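Local coordinates for lipoprotein (Klebsiella pneumoniae subsp. pneumoniae, PDB 4HWM), which is of unknown function but belongs to the YedD-like family of bacterial lipoproteins and forms an antiparallel beta barrel, at residues A[44-52]-A[61-69]. Sequence-based numbering, arbitrary orientation. Where two conformers were deposited one is given.
Sequences IVTKEGDTF and IAQPGKLMN
Thr-51 and Gly-65 form an antiparallel hydrogen-bonded pair near the open end of the hairpin made by strands 50-56 and 60-70, two neighbouring staves of the eight-stranded barrel. Thr-51 N donates to Gly-65 O at 2.9 Å and Gly-65 N returns a bond to Thr-51 O at 3.0 Å. In both, the donor stands above the acceptor's carbonyl plane, more than 50° out of it. Beyond them, Leu-67 N reaches Gly-49 O at 2.9 Å, this time in the carbonyl plane. Gly-49 ends the type I turn that starts at Thr-46, so this bond ties the turn to strand 60-70.

The first torsion of Thr-51 (chi1 70°) sets OG1 between backbone N and carbonyl carbon, directly over Gly-65, only 3.1 Å from its CA. OG1 makes no hydrogen bond to Gly-65; it is hydrogen-bonded to Asn-76 OD1 and accepts from a water that also donates to Gln-63 O. The other branch, CG2, meets Leu-67 CD2 at 3.7 Å, while Leu-67 CD1 packs on Val-45 CG1; Ala-17, Leu-21 and Ile-74 add to this apolar cluster.

Asp-50, Phe-52, Pro-64 and Lys-66 point to the opposite face. With CG anti to its backbone N (chi1 -163°), Phe-52 lies alongside Pro-64, whose CG sits in the ring plane at its edge, 3.8 Å from CE1. Farther out, CZ touches Ala-62 CB at 3.5 Å, and Trp-114 of helix 108-118 also meets the ring. A second water joins Asp-50 OD1 to Gly-65 O, while OD2 makes a salt bridge to Lys-14.

Gly-65 O is thus gripped by Thr-51 N and by the water shared with Asp-50, while the Thr-51 hydroxyl, packed against Gly-65, is held by Asn-76 and the other water, so both faces of this pair carry a water-mediated link between the strands.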
loop_
_atom_site.group_PDB
_atom_site.type_symbol
_atom_site.label_atom_id
_atom_site.label_comp_id
_atom_site.label_asym_id
_atom_site.label_seq_id
_atom_site.Cartn_x
_atom_site.Cartn_y
_atom_site.Cartn_z
ATOM N N ILE A 44 -1.525 -0.545 -3.156
ATOM C CA ILE A 44 -2.930 -0.516 -3.599
ATOM C C ILE A 44 -3.769 0.007 -2.448
ATOM O O ILE A 44 -3.581 -0.416 -1.315
ATOM C CB ILE A 44 -3.454 -1.927 -4.004
ATOM C CG1 ILE A 44 -2.516 -2.579 -5.037
ATOM C CG2 ILE A 44 -4.926 -1.857 -4.443
ATOM C CD1 ILE A 44 -2.949 -3.969 -5.487
ATOM N N VAL A 45 -4.668 0.951 -2.754
ATOM C CA VAL A 45 -5.637 1.417 -1.762
ATOM C C VAL A 45 -7.010 1.311 -2.414
ATOM O O VAL A 45 -7.253 1.955 -3.437
ATOM C CB VAL A 45 -5.375 2.871 -1.315
ATOM C CG1 VAL A 45 -6.431 3.329 -0.286
ATOM C CG2 VAL A 45 -3.971 3.036 -0.740
ATOM N N THR A 46 -7.884 0.469 -1.880
ATOM C CA THR A 46 -9.251 0.352 -2.438
ATOM C C THR A 46 -10.129 1.449 -1.829
ATOM O O THR A 46 -9.794 2.026 -0.777
ATOM C CB THR A 46 -9.897 -0.995 -2.184
ATOM O OG1 THR A 46 -10.270 -1.090 -0.809
ATOM C CG2 THR A 46 -8.965 -2.158 -2.592
ATOM N N LYS A 47 -11.290 1.679 -2.444
ATOM C CA LYS A 47 -12.170 2.721 -1.910
ATOM C C LYS A 47 -12.610 2.396 -0.477
ATOM O O LYS A 47 -12.742 3.311 0.348
ATOM C CB LYS A 47 -13.361 3.016 -2.845
ATOM C CG LYS A 47 -14.427 1.925 -2.957
ATOM C CD LYS A 47 -15.659 2.429 -3.749
ATOM C CE LYS A 47 -16.773 1.397 -3.771
ATOM N NZ LYS A 47 -16.368 0.074 -4.354
ATOM N N GLU A 48 -12.791 1.121 -0.166
ATOM C CA GLU A 48 -13.204 0.692 1.168
ATOM C C GLU A 48 -12.085 0.735 2.205
ATOM O O GLU A 48 -12.346 0.567 3.404
ATOM C CB GLU A 48 -13.788 -0.730 1.091
ATOM C CG GLU A 48 -15.065 -0.820 0.249
ATOM C CD GLU A 48 -14.824 -1.004 -1.242
ATOM O OE1 GLU A 48 -13.652 -1.162 -1.672
ATOM O OE2 GLU A 48 -15.822 -0.990 -2.006
ATOM N N GLY A 49 -10.835 0.955 1.771
ATOM C CA GLY A 49 -9.730 1.040 2.717
ATOM C C GLY A 49 -8.922 -0.223 2.879
ATOM O O GLY A 49 -8.091 -0.289 3.773
ATOM N N ASP A 50 -9.122 -1.225 2.023
ATOM C CA ASP A 50 -8.188 -2.354 1.997
ATOM C C ASP A 50 -6.926 -1.901 1.252
ATOM O O ASP A 50 -6.987 -1.086 0.336
ATOM C CB ASP A 50 -8.780 -3.563 1.336
ATOM C CG ASP A 50 -9.894 -4.182 2.134
ATOM O OD1 ASP A 50 -9.622 -4.841 3.138
ATOM O OD2 ASP A 50 -11.075 -3.991 1.767
ATOM N N THR A 51 -5.781 -2.425 1.673
ATOM C CA THR A 51 -4.531 -2.064 1.056
ATOM C C THR A 51 -3.687 -3.270 0.720
ATOM O O THR A 51 -3.919 -4.380 1.223
ATOM C CB THR A 51 -3.726 -1.151 1.973
ATOM O OG1 THR A 51 -3.276 -1.911 3.094
ATOM C CG2 THR A 51 -4.548 0.108 2.424
ATOM N N PHE A 52 -2.662 -3.021 -0.082
ATOM C CA PHE A 52 -1.695 -4.060 -0.440
ATOM C C PHE A 52 -0.366 -3.403 -0.696
ATOM O O PHE A 52 -0.269 -2.526 -1.571
ATOM C CB PHE A 52 -2.175 -4.788 -1.702
ATOM C CG PHE A 52 -1.515 -6.122 -1.950
ATOM C CD1 PHE A 52 -1.699 -7.168 -1.070
ATOM C CD2 PHE A 52 -0.721 -6.324 -3.066
ATOM C CE1 PHE A 52 -1.135 -8.411 -1.336
ATOM C CE2 PHE A 52 -0.139 -7.541 -3.315
ATOM C CZ PHE A 52 -0.318 -8.576 -2.437
ATOM N N ILE A 61 8.041 -9.123 -1.779
ATOM C CA ILE A 61 7.434 -9.192 -0.467
ATOM C C ILE A 61 6.161 -8.366 -0.557
ATOM O O ILE A 61 6.206 -7.190 -0.899
ATOM C CB ILE A 61 8.372 -8.716 0.673
ATOM C CG1 ILE A 61 7.620 -8.733 2.011
ATOM C CG2 ILE A 61 8.964 -7.351 0.422
ATOM C CD1 ILE A 61 8.525 -8.835 3.212
ATOM N N ALA A 62 5.038 -9.008 -0.296
ATOM C CA ALA A 62 3.754 -8.353 -0.389
ATOM C C ALA A 62 2.903 -8.645 0.855
ATOM O O ALA A 62 2.933 -9.758 1.395
ATOM C CB ALA A 62 3.051 -8.812 -1.649
ATOM N N GLN A 63 2.174 -7.634 1.315
ATOM C CA GLN A 63 1.387 -7.735 2.545
ATOM C C GLN A 63 0.087 -6.986 2.419
ATOM O O GLN A 63 0.101 -5.791 2.159
ATOM C CB GLN A 63 2.138 -7.123 3.730
ATOM C CG GLN A 63 3.545 -7.705 3.972
ATOM C CD GLN A 63 4.339 -6.790 4.840
ATOM O OE1 GLN A 63 5.358 -6.241 4.405
ATOM N NE2 GLN A 63 3.831 -6.527 6.037
ATOM N N PRO A 64 -1.041 -7.679 2.639
ATOM C CA PRO A 64 -2.310 -6.976 2.751
ATOM C C PRO A 64 -2.336 -6.082 4.004
ATOM O O PRO A 64 -1.603 -6.310 4.964
ATOM C CB PRO A 64 -3.335 -8.119 2.826
ATOM C CG PRO A 64 -2.636 -9.294 2.080
ATOM C CD PRO A 64 -1.210 -9.145 2.560
ATOM N N GLY A 65 -3.211 -5.079 4.013
ATOM C CA GLY A 65 -3.410 -4.221 5.166
ATOM C C GLY A 65 -4.750 -3.498 5.099
ATOM O O GLY A 65 -5.579 -3.791 4.244
ATOM N N LYS A 66 -4.908 -2.558 6.014
ATOM C CA LYS A 66 -6.119 -1.764 6.145
ATOM C C LYS A 66 -5.747 -0.351 6.482
ATOM O O LYS A 66 -4.875 -0.143 7.301
ATOM C CB LYS A 66 -6.977 -2.245 7.344
ATOM C CG LYS A 66 -7.501 -3.609 7.246
ATOM C CD LYS A 66 -8.181 -4.033 8.540
ATOM C CE LYS A 66 -8.656 -5.450 8.516
ATOM N NZ LYS A 66 -9.153 -5.816 9.902
ATOM N N LEU A 67 -6.473 0.627 5.947
ATOM C CA LEU A 67 -6.314 2.000 6.413
ATOM C C LEU A 67 -6.951 2.160 7.791
ATOM O O LEU A 67 -7.974 1.520 8.098
ATOM C CB LEU A 67 -7.000 2.972 5.485
ATOM C CG LEU A 67 -6.482 3.081 4.071
ATOM C CD1 LEU A 67 -7.339 4.142 3.350
ATOM C CD2 LEU A 67 -4.986 3.424 4.012
HETATM N N MSE A 68 -6.332 3.008 8.602
HETATM C CA MSE A 68 -6.853 3.383 9.911
HETATM C C MSE A 68 -6.751 4.887 10.006
HETATM O O MSE A 68 -5.787 5.507 9.549
HETATM C CB MSE A 68 -6.026 2.712 11.003
HETATM C CG MSE A 68 -6.456 3.026 12.429
HETATM SE SE MSE A 68 -5.259 2.184 13.705
HETATM C CE MSE A 68 -3.722 3.388 13.434
ATOM N N ASN A 69 -7.787 5.486 10.599
ATOM C CA ASN A 69 -7.792 6.896 10.922
ATOM C C ASN A 69 -7.489 6.989 12.424
ATOM O O ASN A 69 -8.203 6.399 13.239
ATOM C CB ASN A 69 -9.167 7.481 10.584
ATOM C CG ASN A 69 -9.150 8.984 10.378
ATOM O OD1 ASN A 69 -8.142 9.583 10.005
ATOM N ND2 ASN A 69 -10.298 9.598 10.593
HETATM O O HOH W 1 -7.181 -5.901 3.604
HETATM O O HOH W 2 -0.736 -3.125 3.071
#